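Local structure of putatuve endo-xylanase (Clostridium stercorarium, 1O8P) at residues Y65-F70 against V128-L133; G73-T78 against I122-G127; A79-Q84 against G137-D142. The protein is the family 6 carbohydrate-binding module of a putative endo-xylanase and probably holds the enzyme on xylan and cellulose. One frame throughout, in Å; residues are numbered along the deposited sequence.

Contact 1: Y65-F70 against V128-L133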
# COMPACT_ATOMS: atom_id res chain seq x y z
N TYR A 65 -1.44 5.67 6.08
CA TYR A 65 -2.76 6.05 5.58
C TYR A 65 -3.72 5.94 6.74
O TYR A 65 -4.13 4.85 7.14
CB TYR A 65 -3.20 5.12 4.42
CG TYR A 65 -2.15 5.07 3.35
CD1 TYR A 65 -1.02 4.24 3.48
CD2 TYR A 65 -2.27 5.87 2.21
CE1 TYR A 65 -0.06 4.21 2.50
CE2 TYR A 65 -1.30 5.84 1.22
CZ TYR A 65 -0.19 5.00 1.38
OH TYR A 65 0.80 4.99 0.43
N LYS A 66 -4.09 7.11 7.27
CA LYS A 66 -4.90 7.20 8.46
C LYS A 66 -6.37 7.05 8.15
O LYS A 66 -6.79 7.30 7.05
CB LYS A 66 -4.64 8.56 9.14
CG LYS A 66 -3.28 8.65 9.81
CD LYS A 66 -3.15 9.97 10.56
CE LYS A 66 -3.07 9.75 12.08
NZ LYS A 66 -4.37 9.27 12.75
N ASN A 67 -7.15 6.60 9.12
CA ASN A 67 -8.61 6.62 9.00
C ASN A 67 -9.14 5.79 7.84
O ASN A 67 -10.02 6.24 7.11
CB ASN A 67 -9.13 8.09 8.95
CG ASN A 67 -8.66 8.90 10.17
OD1 ASN A 67 -8.03 9.98 10.06
ND2 ASN A 67 -8.92 8.36 11.34
N ILE A 68 -8.64 4.57 7.67
CA ILE A 68 -9.29 3.65 6.72
C ILE A 68 -10.46 2.91 7.40
O ILE A 68 -10.30 2.31 8.46
CB ILE A 68 -8.27 2.67 6.10
CG1 ILE A 68 -7.03 3.39 5.56
CG2 ILE A 68 -8.91 1.75 5.08
CD1 ILE A 68 -7.30 4.66 4.74
N ASP A 69 -11.62 2.95 6.76
CA ASP A 69 -12.81 2.31 7.28
C ASP A 69 -12.97 0.88 6.69
O ASP A 69 -13.29 0.73 5.51
CB ASP A 69 -14.00 3.19 6.98
CG ASP A 69 -15.26 2.65 7.56
OD1 ASP A 69 -15.21 1.60 8.22
OD2 ASP A 69 -16.36 3.18 7.38
N PHE A 70 -12.70 -0.15 7.52
CA PHE A 70 -12.73 -1.59 7.13
C PHE A 70 -14.13 -2.21 7.35
O PHE A 70 -14.38 -3.39 7.08
CB PHE A 70 -11.66 -2.41 7.92
CG PHE A 70 -10.22 -2.22 7.41
CD1 PHE A 70 -9.49 -1.06 7.71
CD2 PHE A 70 -9.61 -3.19 6.61
CE1 PHE A 70 -8.20 -0.87 7.23
CE2 PHE A 70 -8.29 -3.02 6.14
CZ PHE A 70 -7.59 -1.83 6.45
N VAL A 128 -12.31 1.28 12.11
CA VAL A 128 -11.45 2.32 11.57
C VAL A 128 -10.02 2.18 12.04
O VAL A 128 -9.78 2.19 13.27
CB VAL A 128 -12.00 3.75 11.85
CG1 VAL A 128 -11.06 4.80 11.20
CG2 VAL A 128 -13.42 3.87 11.28
N LYS A 129 -9.08 2.05 11.08
CA LYS A 129 -7.67 1.83 11.36
C LYS A 129 -6.74 2.74 10.57
O LYS A 129 -7.04 3.18 9.46
CB LYS A 129 -7.25 0.37 11.05
CG LYS A 129 -8.01 -0.76 11.77
CD LYS A 129 -7.82 -0.78 13.27
CE LYS A 129 -8.25 -2.13 13.88
NZ LYS A 129 -9.70 -2.06 14.40
N ASP A 130 -5.58 3.00 11.16
CA ASP A 130 -4.45 3.56 10.45
C ASP A 130 -3.62 2.47 9.84
O ASP A 130 -3.19 1.55 10.55
CB ASP A 130 -3.59 4.40 11.38
CG ASP A 130 -4.34 5.61 11.92
OD1 ASP A 130 -5.45 5.99 11.45
OD2 ASP A 130 -3.89 6.21 12.88
N ILE A 131 -3.39 2.57 8.53
CA ILE A 131 -2.65 1.54 7.79
C ILE A 131 -1.26 2.03 7.39
O ILE A 131 -1.09 3.14 6.86
CB ILE A 131 -3.42 1.03 6.52
CG1 ILE A 131 -4.69 0.29 6.93
CG2 ILE A 131 -2.55 0.02 5.69
CD1 ILE A 131 -4.42 -1.10 7.65
N VAL A 132 -0.29 1.17 7.63
CA VAL A 132 1.09 1.44 7.25
C VAL A 132 1.61 0.40 6.26
O VAL A 132 1.49 -0.79 6.49
CB VAL A 132 2.00 1.48 8.54
CG1 VAL A 132 3.43 1.88 8.19
CG2 VAL A 132 1.35 2.45 9.56
N LEU A 133 2.17 0.86 5.14
CA LEU A 133 2.90 -0.01 4.18
C LEU A 133 4.42 0.14 4.45
O LEU A 133 4.93 1.25 4.44
CB LEU A 133 2.58 0.40 2.73
CG LEU A 133 1.08 0.46 2.38
CD1 LEU A 133 0.92 0.91 0.90
CD2 LEU A 133 0.41 -0.94 2.63
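Phe70, just after the first strand of an antiparallel pair in the beta-sandwich of this family 6 module, packs its ring against Ile131 on the buried face, where Phe70 CZ lies 3.5 Å from Ile131 CD1 and the CG1 of the same isoleucine stands at the ring edge, in its plane. Ile68 packs at about a right angle to Ile131, CG1 against CG1, and Tyr65 crosses Leu133 in the same manner, its CE1 3.8 Å from Leu133 CD1. The Tyr65 hydroxyl reaches beyond the pair to the carbonyl of Ala31, while its ring and Phe144 of the facing sheet meet edge to face.

The backbones are joined by two hydrogen-bonded pairs, Tyr65 with Ile131 and Ile68 with Lys129, and between them the register slips by one residue in a beta bulge. The other face is looser and more polar, with Lys66 exposed to solvent and Asn67 and Asp130 partly so. There Lys66 and Asp130 run side by side in the same direction, and the bends at chi3 (113°) and chi4 (-70°) of Lys66 bring NZ to the syn side of Asp130 OD2, well out of the carboxylate plane, in a salt bridge of 3.1 Å. The second carboxylate oxygen turns to the bulge, where Asn67 has backbone angles in the left-handed helical region: Asp130 OD1 accepts the Asn67 N-H on its anti side, 2.9 Å from N and 20° out of the carboxylate plane.

Contact 2: G73-T78 against I122-G127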
# COMPACT_ATOMS: atom_id res chain seq x y z
N GLY A 73 -15.19 -6.03 8.24
CA GLY A 73 -14.07 -6.94 8.03
C GLY A 73 -13.56 -6.93 6.61
O GLY A 73 -14.36 -6.90 5.66
N ALA A 74 -12.24 -6.94 6.46
CA ALA A 74 -11.55 -7.29 5.21
C ALA A 74 -10.55 -8.42 5.48
O ALA A 74 -9.97 -8.49 6.57
CB ALA A 74 -10.87 -6.10 4.58
N THR A 75 -10.35 -9.30 4.50
CA THR A 75 -9.49 -10.48 4.69
C THR A 75 -8.45 -10.55 3.58
O THR A 75 -7.67 -11.48 3.54
CB THR A 75 -10.34 -11.78 4.67
OG1 THR A 75 -11.26 -11.69 3.57
CG2 THR A 75 -11.27 -11.88 5.87
N SER A 76 -8.43 -9.58 2.68
CA SER A 76 -7.43 -9.61 1.63
C SER A 76 -7.06 -8.20 1.16
O SER A 76 -7.85 -7.27 1.34
CB SER A 76 -7.90 -10.57 0.50
OG SER A 76 -7.87 -10.00 -0.77
N VAL A 77 -5.86 -8.06 0.60
CA VAL A 77 -5.37 -6.77 0.09
C VAL A 77 -4.80 -7.01 -1.30
O VAL A 77 -4.27 -8.10 -1.56
CB VAL A 77 -4.29 -6.12 0.97
CG1 VAL A 77 -3.02 -7.04 1.16
CG2 VAL A 77 -3.89 -4.74 0.42
N THR A 78 -4.97 -6.00 -2.16
CA THR A 78 -4.46 -5.97 -3.52
C THR A 78 -3.73 -4.66 -3.75
O THR A 78 -4.26 -3.60 -3.46
CB THR A 78 -5.61 -6.10 -4.54
OG1 THR A 78 -6.25 -7.37 -4.36
CG2 THR A 78 -5.08 -6.15 -5.98
N ILE A 122 -4.89 -11.07 4.64
CA ILE A 122 -4.57 -10.34 5.85
C ILE A 122 -5.44 -10.90 6.96
O ILE A 122 -6.52 -11.41 6.68
CB ILE A 122 -4.77 -8.75 5.65
CG1 ILE A 122 -6.17 -8.34 5.18
CG2 ILE A 122 -3.75 -8.18 4.69
CD1 ILE A 122 -6.64 -6.94 5.73
N SER A 123 -4.94 -10.86 8.21
CA SER A 123 -5.78 -11.06 9.40
C SER A 123 -7.01 -10.20 9.23
O SER A 123 -6.90 -9.03 8.81
CB SER A 123 -5.10 -10.57 10.67
OG SER A 123 -3.85 -11.17 10.84
N ASN A 124 -8.16 -10.79 9.56
CA ASN A 124 -9.42 -10.10 9.52
C ASN A 124 -9.33 -8.81 10.32
O ASN A 124 -9.06 -8.85 11.51
CB ASN A 124 -10.54 -10.97 10.12
CG ASN A 124 -11.93 -10.30 9.99
OD1 ASN A 124 -12.32 -9.85 8.91
ND2 ASN A 124 -12.67 -10.20 11.10
N THR A 125 -9.57 -7.68 9.65
CA THR A 125 -9.46 -6.35 10.21
C THR A 125 -10.79 -5.63 9.98
O THR A 125 -11.30 -5.62 8.87
CB THR A 125 -8.32 -5.63 9.43
OG1 THR A 125 -7.12 -6.39 9.57
CG2 THR A 125 -7.97 -4.22 9.98
N ALA A 126 -11.32 -5.01 11.03
CA ALA A 126 -12.61 -4.34 11.02
C ALA A 126 -12.52 -2.94 11.66
O ALA A 126 -11.53 -2.61 12.31
CB ALA A 126 -13.65 -5.20 11.77
N GLY A 127 -13.53 -2.12 11.44
CA GLY A 127 -13.62 -0.75 11.98
C GLY A 127 -12.57 0.18 11.40
O GLY A 127 -11.96 -0.11 10.38
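The carbonyl oxygen of Thr125 takes the N-H of Ala74, with Ala74 N 2.9 Å away, and is also approached by Gly73 CA in a CA-H...O contact of 3.2 Å. Ala74 O is used in a similar way: Thr125 N donates to it at 3.2 Å, and Asn124 CA adds a second CA-H...O contact. Ala74 and Thr125 thus form an antiparallel hydrogen-bonded pair. Farther along, Ile122 N bonds to Thr75 O from above the carbonyl plane, 60° out of it.

Ile122 carries most of the side-chain packing. Its CG1 sits between the backbone N and the carbonyl carbon (chi1 56°) and lies over the peptide joining Thr75 to Ser76, 3.6 Å from Ser76 N. The CG2 branch meets Val77 CG1 at 3.8 Å, the two side chains at about a right angle. At the outer end Asn124 extends its amide so that OD1 rests 3.5 Å from Gly73 CA, beside the methyl of Thr75. Thr125 OG1 is tied back to the carbonyl of Ser123 within its own strand.

Strand 116-125 lies beside strand 74-82 in the four-stranded sheet of the beta-sandwich, and Ser123 also bonds through its backbone to Leu101 of strand 100-106. Strand 140-147 flanks strand 74-82 on its other side, where Thr75 and Ser76 both face Ser147 in a classic beta bulge. Inward, Ala74, Val77 and Ile122 pack on Phe146, and Ile122 also touches Leu101.

Contact 3: A79-Q84 against G137-D142. With CA (calcium ion), chain B.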
# COMPACT_ATOMS: atom_id res chain seq x y z
N ALA A 79 -2.51 -4.71 -4.29
CA ALA A 79 -1.80 -3.47 -4.68
C ALA A 79 -1.45 -3.49 -6.18
O ALA A 79 -1.17 -4.57 -6.75
CB ALA A 79 -0.53 -3.28 -3.79
N ARG A 80 -1.49 -2.33 -6.84
CA ARG A 80 -1.09 -2.21 -8.25
C ARG A 80 0.31 -1.69 -8.18
O ARG A 80 0.53 -0.56 -7.69
CB ARG A 80 -1.97 -1.23 -9.03
CG ARG A 80 -1.70 -1.26 -10.53
CD ARG A 80 -2.68 -0.46 -11.40
NE ARG A 80 -2.35 -0.45 -12.84
CZ ARG A 80 -1.73 0.58 -13.52
NH1 ARG A 80 -1.31 1.69 -12.91
NH2 ARG A 80 -1.51 0.48 -14.85
N VAL A 81 1.26 -2.51 -8.61
CA VAL A 81 2.69 -2.27 -8.30
C VAL A 81 3.57 -2.53 -9.54
O VAL A 81 3.20 -3.29 -10.43
CB VAL A 81 3.18 -3.14 -7.11
CG1 VAL A 81 2.53 -2.72 -5.78
CG2 VAL A 81 2.88 -4.59 -7.38
N ALA A 82 4.72 -1.87 -9.61
CA ALA A 82 5.73 -2.18 -10.64
C ALA A 82 7.06 -2.29 -9.95
O ALA A 82 7.35 -1.47 -9.06
CB ALA A 82 5.81 -1.07 -11.68
N THR A 83 7.88 -3.26 -10.36
CA THR A 83 9.25 -3.33 -9.88
C THR A 83 10.14 -4.14 -10.81
O THR A 83 9.65 -4.87 -11.68
CB THR A 83 9.32 -3.85 -8.41
OG1 THR A 83 10.66 -3.75 -7.91
CG2 THR A 83 8.96 -5.35 -8.29
N GLN A 84 11.45 -3.98 -10.65
CA GLN A 84 12.41 -4.80 -11.39
C GLN A 84 13.00 -5.98 -10.59
O GLN A 84 13.65 -6.83 -11.15
CB GLN A 84 13.56 -3.92 -11.85
CG GLN A 84 13.21 -3.09 -13.02
CD GLN A 84 14.42 -2.38 -13.55
OE1 GLN A 84 15.53 -2.92 -13.45
NE2 GLN A 84 14.23 -1.22 -14.13
N GLY A 137 12.37 -2.97 -0.26
CA GLY A 137 13.15 -2.75 -1.45
C GLY A 137 12.37 -1.87 -2.41
O GLY A 137 11.22 -1.51 -2.15
N PRO A 138 13.04 -1.48 -3.49
CA PRO A 138 12.43 -0.64 -4.55
C PRO A 138 11.14 -1.25 -5.16
O PRO A 138 11.11 -2.43 -5.55
CB PRO A 138 13.55 -0.53 -5.60
CG PRO A 138 14.86 -0.92 -4.86
CD PRO A 138 14.46 -1.79 -3.73
N VAL A 139 10.08 -0.44 -5.21
CA VAL A 139 8.80 -0.82 -5.80
C VAL A 139 8.03 0.49 -6.08
O VAL A 139 8.19 1.48 -5.38
CB VAL A 139 7.97 -1.80 -4.86
CG1 VAL A 139 7.60 -1.10 -3.51
CG2 VAL A 139 6.70 -2.42 -5.60
N ASN A 140 7.25 0.52 -7.15
CA ASN A 140 6.29 1.61 -7.35
C ASN A 140 4.88 1.14 -7.02
O ASN A 140 4.50 0.03 -7.36
CB ASN A 140 6.34 2.13 -8.78
CG ASN A 140 7.62 2.91 -9.09
OD1 ASN A 140 7.75 3.41 -10.18
ND2 ASN A 140 8.54 3.02 -8.14
N VAL A 141 4.10 2.00 -6.35
CA VAL A 141 2.77 1.66 -5.92
C VAL A 141 1.80 2.72 -6.43
O VAL A 141 1.94 3.90 -6.09
CB VAL A 141 2.64 1.51 -4.40
CG1 VAL A 141 1.29 0.81 -4.04
CG2 VAL A 141 3.87 0.75 -3.79
N ASP A 142 0.86 2.29 -7.27
CA ASP A 142 -0.16 3.18 -7.83
C ASP A 142 -1.25 3.30 -6.76
O ASP A 142 -1.53 4.38 -6.29
CB ASP A 142 -0.69 2.57 -9.14
CG ASP A 142 -1.70 3.42 -9.82
OD1 ASP A 142 -2.10 4.50 -9.30
OD2 ASP A 142 -2.18 3.05 -10.90
CA CA B . -2.13 6.33 -7.76
O HOH W 1 -3.22 7.97 -9.23
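Segments 79-84 and 137-142 run antiparallel with strand axes 4.8 Å apart, Ala82 and Asn140 forming a hydrogen-bonded pair and Val81 and Val141 the neighbouring non-hydrogen-bonded one. They join two strands of the four-stranded sheet of a family 6 beta-sandwich. Asn140 N donates to Ala82 O at 2.8 Å, the reciprocal bond runs from Ala82 N to Asn140 O, and Asp142 N donates to Arg80 O.

On the face turned to the sandwich interior, Val81 and Val141 lie side by side and point the same way, CG1 to CG1 at 4.1 Å. Val139 CG2 closes on Val81 CB, and Val81 also packs on Val106 of strand 100-106. Thr83 adds a side-chain link: OG1 donates to the carbonyl of Pro138, 2.7 Å from Pro138 O, approaching from above the carbonyl plane. The carbonyl of Asn85 is a second polar partner of the same hydroxyl, whose single proton can at best be shared.

Arg80 stretches out fully from CG to NE and crosses the Asp142 side chain obliquely. Arg80 NH1 makes a salt bridge of 2.6 Å with Asp142 OD2, short but bent (134° at the hydrogen), with NH1 on the anti side and tilted from the carboxylate plane; guanidinium and carboxylate planes stand 69° apart. This positive partner probably helps to orient the carboxylate and balance its charge. The other oxygen serves the calcium ion, whose site also includes Gln30, Glu32 and Ser52. A water 2.5 Å from the calcium ion takes another position. Asp142 holds the metal twice, through its backbone and its side chain: O lies 2.5 Å from the calcium ion and OD1 2.4 Å.

How the contacts relate
From the N terminus, strand 62-69 enters contact 1, and the chain then turns into strand 74-82, whose first half serves contact 2 and whose second half serves contact 3. Contact 2 closes first, when strand 116-125 returns to residues 73-78. Contact 1 closes next at strand 128-135 and so encloses contact 2 along the chain. Contact 3 closes last, at strand 140-147, and crosses both. Contacts 2 and 3 belong to one sheet of the sandwich, contact 1 to the other. Contacts 1 and 2 touch where Phe70 N probably bonds to Gly127 O; contact 3, about 20 Å from contact 1 between centres, lies on the opposite side of the chain's centre from it, beside the calcium ion.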